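Local coordinates for protein glutaryl-CoA dehydrogenase (Mycobacterium smegmatis, PDB 3SF6) that belongs to the acyl-CoA dehydrogenase family of flavoproteins and carries dihydroflavine-adenine dinucleotide in a pocket of its four-chain assembly, at residues F148-P153 with A160-R165. Residues are numbered along the deposited sequence; the frame is centred on the assembly and turned at random.
Sequences FGLTEP and AGMRTR. With FDA (dihydroflavine-adenine dinucleotide), chain B.
The carboxylate of E152 takes the backbone N-H groups of R163 and T164 and the T164 hydroxyl. R163 N gives E152 OE1 a nearly straight bond of 2.8 Å (174°), on the syn lone pair. T164 gives E152 OE2 two donors, from one face of its plane. T164 N lies 2.9 Å from E152 OE2, on the syn side but 31° out of the plane. T164 OG1 is 2.8 Å from E152 OE2, well above the plane. The T164 hydroxyl sits beside its own backbone N (chi1 -68°), and both groups can therefore serve the same oxygen. K179 is a further partner, with a salt bridge to E152 OE2. With these partners the buried carboxylate is probably kept ionised, and its rotation is fixed. M162 CB packs against the carboxylate, 3.5 Å from E152 OE2.

The contact lies in the middle, beta-rich domain of the acyl-CoA dehydrogenase fold. A loop here joins strand 146-149 to strand 165-169, which lie in different sheets. The end of strand 146-149 and the first loop residues hold the flavin. T151 points away from 160-165, to the flavin, and E152 points toward it. F148 O accepts from FDA N3, while L150 N and T151 N both donate to FDA O2, the second at 2.8 Å. FDA N1 bonds T151 OG1.

The apolar part is a single methyl contact. L150 and M162 cross at about a right angle, L150 CD1 to M162 CE at 3.5 Å. W194 and L258 pack around L150. R163 forms the open side: its CB is 4.0 Å from E152 OE1, and its bent chain carries the guanidinium outward, with R163 NE 6.8 Å from E152 OE1.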
loop_
_atom_site.group_PDB
_atom_site.type_symbol
_atom_site.label_atom_id
_atom_site.label_comp_id
_atom_site.label_asym_id
_atom_site.label_seq_id
_atom_site.Cartn_x
_atom_site.Cartn_y
_atom_site.Cartn_z
ATOM N N PHE A 148 16.178 -2.383 -32.180
ATOM C CA PHE A 148 14.972 -3.202 -32.356
ATOM C C PHE A 148 13.822 -2.216 -32.468
ATOM O O PHE A 148 13.443 -1.595 -31.475
ATOM C CB PHE A 148 14.828 -4.128 -31.139
ATOM C CG PHE A 148 13.679 -5.109 -31.188
ATOM C CD1 PHE A 148 13.875 -6.396 -31.688
ATOM C CD2 PHE A 148 12.456 -4.801 -30.615
ATOM C CE1 PHE A 148 12.856 -7.341 -31.655
ATOM C CE2 PHE A 148 11.419 -5.762 -30.574
ATOM C CZ PHE A 148 11.635 -7.013 -31.091
ATOM N N GLY A 149 13.324 -2.022 -33.693
ATOM C CA GLY A 149 12.319 -0.992 -33.973
ATOM C C GLY A 149 10.915 -1.598 -33.962
ATOM O O GLY A 149 10.432 -2.028 -35.002
ATOM N N LEU A 150 10.279 -1.640 -32.809
ATOM C CA LEU A 150 8.889 -2.134 -32.728
ATOM C C LEU A 150 7.944 -0.973 -32.455
ATOM O O LEU A 150 7.027 -0.691 -33.240
ATOM C CB LEU A 150 8.773 -3.249 -31.675
ATOM C CG LEU A 150 7.379 -3.824 -31.471
ATOM C CD1 LEU A 150 6.866 -4.453 -32.773
ATOM C CD2 LEU A 150 7.327 -4.862 -30.296
ATOM N N THR A 151 8.190 -0.269 -31.351
ATOM C CA THR A 151 7.332 0.842 -30.903
ATOM C C THR A 151 7.309 1.978 -31.900
ATOM O O THR A 151 8.311 2.275 -32.528
ATOM C CB THR A 151 7.818 1.339 -29.538
ATOM O OG1 THR A 151 7.748 0.228 -28.611
ATOM C CG2 THR A 151 7.007 2.551 -29.013
ATOM N N GLU A 152 6.143 2.613 -32.001
ATOM C CA GLU A 152 5.907 3.787 -32.824
ATOM C C GLU A 152 5.317 4.878 -31.938
ATOM O O GLU A 152 4.790 4.597 -30.844
ATOM C CB GLU A 152 4.910 3.415 -33.923
ATOM C CG GLU A 152 5.443 2.303 -34.854
ATOM C CD GLU A 152 4.492 1.846 -35.891
ATOM O OE1 GLU A 152 3.282 2.235 -35.850
ATOM O OE2 GLU A 152 4.930 1.033 -36.745
ATOM N N PRO A 153 5.306 6.103 -32.427
ATOM C CA PRO A 153 4.730 7.189 -31.639
ATOM C C PRO A 153 3.320 6.874 -31.102
ATOM O O PRO A 153 3.014 7.171 -29.926
ATOM C CB PRO A 153 4.710 8.340 -32.638
ATOM C CG PRO A 153 5.855 8.062 -33.521
ATOM C CD PRO A 153 5.890 6.574 -33.694
ATOM N N ALA A 160 0.291 -4.854 -32.298
ATOM C CA ALA A 160 -0.557 -5.368 -33.370
ATOM C C ALA A 160 -1.127 -4.255 -34.246
ATOM O O ALA A 160 -1.442 -4.479 -35.430
ATOM C CB ALA A 160 -1.691 -6.147 -32.750
ATOM N N GLY A 161 -1.303 -3.082 -33.643
ATOM C CA GLY A 161 -1.781 -1.899 -34.352
ATOM C C GLY A 161 -0.730 -1.082 -35.100
ATOM O O GLY A 161 -1.050 0.007 -35.560
ATOM N N MET A 162 0.486 -1.596 -35.225
ATOM C CA MET A 162 1.596 -0.806 -35.806
ATOM C C MET A 162 1.224 -0.381 -37.213
ATOM O O MET A 162 0.508 -1.128 -37.933
ATOM C CB MET A 162 2.897 -1.599 -35.802
ATOM C CG MET A 162 2.963 -2.746 -36.778
ATOM S SD MET A 162 4.572 -3.576 -36.784
ATOM C CE MET A 162 4.408 -4.586 -35.305
ATOM N N ARG A 163 1.714 0.793 -37.615
ATOM C CA ARG A 163 1.368 1.340 -38.911
ATOM C C ARG A 163 2.535 1.488 -39.861
ATOM O O ARG A 163 2.317 1.768 -41.062
ATOM C CB ARG A 163 0.629 2.667 -38.763
ATOM C CG ARG A 163 -0.698 2.581 -38.009
ATOM C CD ARG A 163 -1.710 1.627 -38.687
ATOM N NE ARG A 163 -2.181 2.146 -39.971
ATOM C CZ ARG A 163 -3.040 1.516 -40.777
ATOM N NH1 ARG A 163 -3.519 0.311 -40.464
ATOM N NH2 ARG A 163 -3.412 2.087 -41.916
ATOM N N THR A 164 3.746 1.259 -39.380
ATOM C CA THR A 164 4.913 1.172 -40.309
ATOM C C THR A 164 4.582 0.052 -41.287
ATOM O O THR A 164 4.185 -1.037 -40.877
ATOM C CB THR A 164 6.241 0.884 -39.578
ATOM O OG1 THR A 164 6.614 2.000 -38.777
ATOM C CG2 THR A 164 7.361 0.603 -40.595
ATOM N N ARG A 165 4.695 0.334 -42.572
ATOM C CA ARG A 165 4.289 -0.629 -43.599
ATOM C C ARG A 165 5.466 -1.030 -44.456
ATOM O O ARG A 165 6.400 -0.268 -44.665
ATOM C CB ARG A 165 3.184 -0.056 -44.476
ATOM C CG ARG A 165 3.546 1.171 -45.228
ATOM C CD ARG A 165 2.354 1.664 -46.052
ATOM N NE ARG A 165 2.729 2.736 -46.971
ATOM C CZ ARG A 165 2.830 4.025 -46.632
ATOM N NH1 ARG A 165 2.628 4.415 -45.375
ATOM N NH2 ARG A 165 3.162 4.926 -47.553
HETATM P PA FDA B . 0.935 3.376 -24.208
HETATM O O1A FDA B . 0.768 2.034 -24.781
HETATM O O2A FDA B . 0.408 4.569 -24.890
HETATM O O5B FDA B . 0.261 3.236 -22.752
HETATM C C5B FDA B . 0.024 4.417 -21.957
HETATM C C4B FDA B . -0.517 4.010 -20.590
HETATM O O4B FDA B . -1.806 3.387 -20.823
HETATM C C3B FDA B . 0.322 2.980 -19.865
HETATM O O3B FDA B . 0.214 3.191 -18.439
HETATM C C2B FDA B . -0.353 1.674 -20.265
HETATM O O2B FDA B . -0.027 0.609 -19.353
HETATM C C1B FDA B . -1.838 2.056 -20.306
HETATM N N9A FDA B . -2.601 1.171 -21.198
HETATM C C8A FDA B . -2.406 1.008 -22.542
HETATM N N7A FDA B . -3.255 0.082 -23.010
HETATM C C5A FDA B . -3.989 -0.361 -21.939
HETATM C C6A FDA B . -4.993 -1.306 -21.770
HETATM N N6A FDA B . -5.479 -2.032 -22.806
HETATM N N1A FDA B . -5.505 -1.470 -20.526
HETATM C C2A FDA B . -5.035 -0.788 -19.481
HETATM N N3A FDA B . -4.078 0.112 -19.596
HETATM C C4A FDA B . -3.540 0.331 -20.815
HETATM N N1 FDA B . 10.492 0.182 -27.850
HETATM C C2 FDA B . 11.130 -0.458 -28.869
HETATM O O2 FDA B . 10.454 -0.921 -29.819
HETATM N N3 FDA B . 12.471 -0.608 -28.829
HETATM C C4 FDA B . 13.247 -0.114 -27.855
HETATM O O4 FDA B . 14.503 -0.215 -27.881
HETATM C C4X FDA B . 12.602 0.532 -26.779
HETATM N N5 FDA B . 13.316 1.106 -25.785
HETATM C C5X FDA B . 12.721 2.033 -24.952
HETATM C C6 FDA B . 13.485 2.872 -24.149
HETATM C C7 FDA B . 12.917 3.786 -23.284
HETATM C C7M FDA B . 13.799 4.752 -22.484
HETATM C C8 FDA B . 11.531 3.833 -23.202
HETATM C C8M FDA B . 10.908 4.842 -22.229
HETATM C C9 FDA B . 10.746 3.020 -23.990
HETATM C C9A FDA B . 11.340 2.102 -24.881
HETATM N N10 FDA B . 10.567 1.322 -25.747
HETATM C C10 FDA B . 11.220 0.679 -26.821
HETATM C "C1'" FDA B . 9.144 1.629 -25.937
HETATM C "C2'" FDA B . 8.331 0.881 -24.870
HETATM O "O2'" FDA B . 8.209 -0.518 -25.208
HETATM C "C3'" FDA B . 6.950 1.510 -24.791
HETATM O "O3'" FDA B . 7.094 2.759 -24.116
HETATM C "C4'" FDA B . 5.946 0.655 -24.014
HETATM O "O4'" FDA B . 5.569 -0.507 -24.779
HETATM C "C5'" FDA B . 4.688 1.433 -23.624
HETATM O "O5'" FDA B . 4.107 2.003 -24.802
HETATM P P FDA B . 3.718 3.549 -24.777
HETATM O O1P FDA B . 4.803 4.308 -24.139
HETATM O O2P FDA B . 3.293 3.927 -26.144
HETATM O O3P FDA B . 2.462 3.644 -23.773
#